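Mandelate racemase/muconate lactonizing enzyme (Polaromonas sp., PDB 2OG9) probably racemises mandelate or a related 2-hydroxy acid, as a TIM-barrel enzyme of the enolase superfamily. Local coordinates at residues A[282-287]-A[331-336]. Sequence-based numbering, arbitrary orientation.
Sequences ADYLMP and EPWVEH
Tyr284 and Trp333 meet from two short barrel strands that are not hydrogen-bonded to each other. The main chains stay well apart, the nearest alpha carbons being CA of Tyr284 and CA of Pro332 at 8.7 Å. Strand 284-285 runs between strands 261-263 and 311-312 of the parallel sheet, while 333-335 pairs parallel with 148-152, as the last strand of the barrel does with the first; with no backbone bond between the segments, only side chains touch. Both aromatic residues direct their beta carbons toward the other segment. In each, CG sits anti to the carbonyl carbon (chi1 -77° for Tyr284, -80° for Trp333), which brings the two rings together inside the barrel. The touch is narrow: CE1 of the tyrosine ring comes to 3.9 Å from CD1 of the indole. The phenol and the five-membered ring have centroids 5.9 Å apart and planes inclined at 72°, an oblique meeting. OH of Tyr284 lies 4.1 Å from NE1 of Trp333, and no hydrogen bond joins them. Trp237 joins both, its ring meeting Tyr284 and packing edge-to-face with Trp333, and Pro221 of the second subunit packs on Tyr284. The three aromatics gather probably on the side of the barrel away from the active-site mouth. With no hydrogen bond or salt bridge across it, this buried contact rests on a slight apolar touch between two rings, with about 80 Å² buried; much of their burial comes from other neighbours, Trp237 among them.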
ATOM      1  N   ALA A 282      10.337   8.004 -14.935  1.00 19.50           N
ATOM      2  CA  ALA A 282      10.931   8.162 -16.260  1.00 21.46           C
ATOM      3  C   ALA A 282      10.648   7.025 -17.229  1.00 21.24           C
ATOM      4  O   ALA A 282      10.805   5.851 -16.896  1.00 21.40           O
ATOM      5  CB  ALA A 282      12.434   8.355 -16.127  1.00 21.27           C
ATOM      6  N   ASP A 283      10.232   7.392 -18.435  1.00 19.22           N
ATOM      7  CA  ASP A 283       9.959   6.426 -19.490  1.00 17.13           C
ATOM      8  C   ASP A 283      11.323   6.075 -20.087  1.00 16.35           C
ATOM      9  O   ASP A 283      11.596   4.915 -20.405  1.00 16.80           O
ATOM     10  CB  ASP A 283       9.044   7.060 -20.528  1.00 19.95           C
ATOM     11  CG  ASP A 283       7.675   7.377 -19.962  1.00 21.76           C
ATOM     12  OD1 ASP A 283       6.922   6.423 -19.677  1.00 23.45           O
ATOM     13  OD2 ASP A 283       7.365   8.573 -19.783  1.00 20.14           O
ATOM     14  N   TYR A 284      12.163   7.097 -20.233  1.00 15.86           N
ATOM     15  CA  TYR A 284      13.536   6.955 -20.729  1.00 16.57           C
ATOM     16  C   TYR A 284      14.470   7.364 -19.595  1.00 16.48           C
ATOM     17  O   TYR A 284      14.497   8.532 -19.208  1.00 18.00           O
ATOM     18  CB  TYR A 284      13.812   7.889 -21.915  1.00 16.40           C
ATOM     19  CG  TYR A 284      13.238   7.449 -23.245  1.00 19.24           C
ATOM     20  CD1 TYR A 284      13.906   6.526 -24.052  1.00 20.72           C
ATOM     21  CD2 TYR A 284      12.024   7.957 -23.696  1.00 22.16           C
ATOM     22  CE1 TYR A 284      13.370   6.121 -25.283  1.00 23.08           C
ATOM     23  CE2 TYR A 284      11.481   7.562 -24.912  1.00 23.48           C
ATOM     24  CZ  TYR A 284      12.154   6.645 -25.697  1.00 25.36           C
ATOM     25  OH  TYR A 284      11.578   6.238 -26.879  1.00 29.01           O
ATOM     26  N   LEU A 285      15.235   6.416 -19.062  1.00 13.96           N
ATOM     27  CA  LEU A 285      16.173   6.735 -17.995  1.00 16.77           C
ATOM     28  C   LEU A 285      17.467   7.194 -18.665  1.00 16.82           C
ATOM     29  O   LEU A 285      17.926   6.575 -19.631  1.00 18.19           O
ATOM     30  CB  LEU A 285      16.436   5.501 -17.123  1.00 16.84           C
ATOM     31  CG  LEU A 285      17.224   5.762 -15.839  1.00 19.90           C
ATOM     32  CD1 LEU A 285      16.378   6.600 -14.878  1.00 19.58           C
ATOM     33  CD2 LEU A 285      17.598   4.434 -15.195  1.00 19.29           C
HETATM   34  N   MSE A 286      18.061   8.264 -18.154  1.00 16.10           N
HETATM   35  CA  MSE A 286      19.277   8.794 -18.758  1.00 16.74           C
HETATM   36  C   MSE A 286      20.500   8.810 -17.860  1.00 15.84           C
HETATM   37  O   MSE A 286      21.027   9.872 -17.523  1.00 16.88           O
HETATM   38  CB  MSE A 286      19.004  10.203 -19.288  1.00 20.12           C
HETATM   39  CG  MSE A 286      17.831  10.248 -20.254  1.00 25.45           C
HETATM   40 SE   MSE A 286      17.634  11.999 -21.053  1.00 50.49          SE
HETATM   41  CE  MSE A 286      19.066  11.915 -22.384  1.00 29.06           C
ATOM     42  N   PRO A 287      20.982   7.625 -17.470  1.00 16.73           N
ATOM     43  CA  PRO A 287      22.159   7.547 -16.608  1.00 17.78           C
ATOM     44  C   PRO A 287      23.397   8.017 -17.361  1.00 17.72           C
ATOM     45  O   PRO A 287      23.485   7.867 -18.580  1.00 16.15           O
ATOM     46  CB  PRO A 287      22.218   6.070 -16.243  1.00 16.75           C
ATOM     47  CG  PRO A 287      21.686   5.404 -17.473  1.00 18.87           C
ATOM     48  CD  PRO A 287      20.503   6.282 -17.838  1.00 16.88           C
ATOM     49  N   GLU A 331      15.840  -1.180 -27.591  1.00 22.12           N
ATOM     50  CA  GLU A 331      16.429  -0.133 -28.426  1.00 23.14           C
ATOM     51  C   GLU A 331      16.631   1.209 -27.731  1.00 22.09           C
ATOM     52  O   GLU A 331      15.671   1.926 -27.451  1.00 20.86           O
ATOM     53  CB  GLU A 331      15.577   0.083 -29.687  1.00 26.57           C
ATOM     54  CG  GLU A 331      15.739  -0.993 -30.753  1.00 29.80           C
ATOM     55  CD  GLU A 331      17.125  -0.993 -31.385  1.00 32.54           C
ATOM     56  OE1 GLU A 331      17.570   0.083 -31.835  1.00 30.33           O
ATOM     57  OE2 GLU A 331      17.765  -2.069 -31.438  1.00 35.11           O
ATOM     58  N   PRO A 332      17.892   1.568 -27.449  1.00 20.15           N
ATOM     59  CA  PRO A 332      18.193   2.839 -26.789  1.00 19.64           C
ATOM     60  C   PRO A 332      18.455   3.967 -27.790  1.00 20.53           C
ATOM     61  O   PRO A 332      18.401   3.765 -29.009  1.00 18.51           O
ATOM     62  CB  PRO A 332      19.438   2.506 -25.978  1.00 21.82           C
ATOM     63  CG  PRO A 332      20.180   1.597 -26.920  1.00 24.31           C
ATOM     64  CD  PRO A 332      19.084   0.695 -27.478  1.00 21.92           C
ATOM     65  N   TRP A 333      18.711   5.156 -27.255  1.00 19.69           N
ATOM     66  CA  TRP A 333      19.051   6.331 -28.052  1.00 21.27           C
ATOM     67  C   TRP A 333      20.319   6.901 -27.422  1.00 21.28           C
ATOM     68  O   TRP A 333      20.445   6.921 -26.199  1.00 20.63           O
ATOM     69  CB  TRP A 333      17.968   7.416 -27.980  1.00 20.83           C
ATOM     70  CG  TRP A 333      16.758   7.218 -28.851  1.00 21.84           C
ATOM     71  CD1 TRP A 333      15.591   6.592 -28.510  1.00 23.27           C
ATOM     72  CD2 TRP A 333      16.568   7.726 -30.178  1.00 22.44           C
ATOM     73  NE1 TRP A 333      14.683   6.689 -29.540  1.00 21.59           N
ATOM     74  CE2 TRP A 333      15.256   7.379 -30.576  1.00 23.91           C
ATOM     75  CE3 TRP A 333      17.378   8.446 -31.069  1.00 22.15           C
ATOM     76  CZ2 TRP A 333      14.733   7.729 -31.830  1.00 24.09           C
ATOM     77  CZ3 TRP A 333      16.859   8.794 -32.316  1.00 23.72           C
ATOM     78  CH2 TRP A 333      15.546   8.434 -32.683  1.00 23.61           C
ATOM     79  N   VAL A 334      21.258   7.352 -28.248  1.00 20.52           N
ATOM     80  CA  VAL A 334      22.491   7.958 -27.754  1.00 20.57           C
ATOM     81  C   VAL A 334      22.695   9.271 -28.496  1.00 22.80           C
ATOM     82  O   VAL A 334      22.469   9.340 -29.712  1.00 19.60           O
ATOM     83  CB  VAL A 334      23.722   7.043 -27.999  1.00 22.01           C
ATOM     84  CG1 VAL A 334      24.996   7.797 -27.651  1.00 20.48           C
ATOM     85  CG2 VAL A 334      23.618   5.784 -27.150  1.00 21.21           C
ATOM     86  N   GLU A 335      23.110  10.312 -27.781  1.00 22.75           N
ATOM     87  CA  GLU A 335      23.338  11.618 -28.399  1.00 25.77           C
ATOM     88  C   GLU A 335      24.698  11.693 -29.069  1.00 27.22           C
ATOM     89  O   GLU A 335      25.718  11.324 -28.466  1.00 24.10           O
ATOM     90  CB  GLU A 335      23.222  12.738 -27.342  1.00 29.78           C
ATOM     91  CG  GLU A 335      23.601  14.105 -27.887  1.00 35.48           C
ATOM     92  CD  GLU A 335      23.374  15.211 -26.889  1.00 38.77           C
ATOM     93  OE1 GLU A 335      23.688  14.998 -25.700  1.00 40.56           O
ATOM     94  OE2 GLU A 335      22.897  16.293 -27.288  1.00 41.22           O
ATOM     95  N   HIS A 336      24.694  12.121 -30.326  1.00 29.58           N
ATOM     96  CA  HIS A 336      25.931  12.283 -31.056  1.00 33.41           C
ATOM     97  C   HIS A 336      26.396  13.706 -30.927  1.00 35.63           C
ATOM     98  O   HIS A 336      25.877  14.605 -31.603  1.00 36.37           O
ATOM     99  CB  HIS A 336      25.784  11.995 -32.561  1.00 36.30           C
ATOM    100  CG  HIS A 336      27.001  12.348 -33.356  1.00 38.80           C
ATOM    101  ND1 HIS A 336      27.367  13.651 -33.623  1.00 40.65           N
ATOM    102  CD2 HIS A 336      27.930  11.563 -33.947  1.00 40.70           C
ATOM    103  CE1 HIS A 336      28.466  13.648 -34.355  1.00 40.99           C
ATOM    104  NE2 HIS A 336      28.827  12.395 -34.567  1.00 39.41           N
TER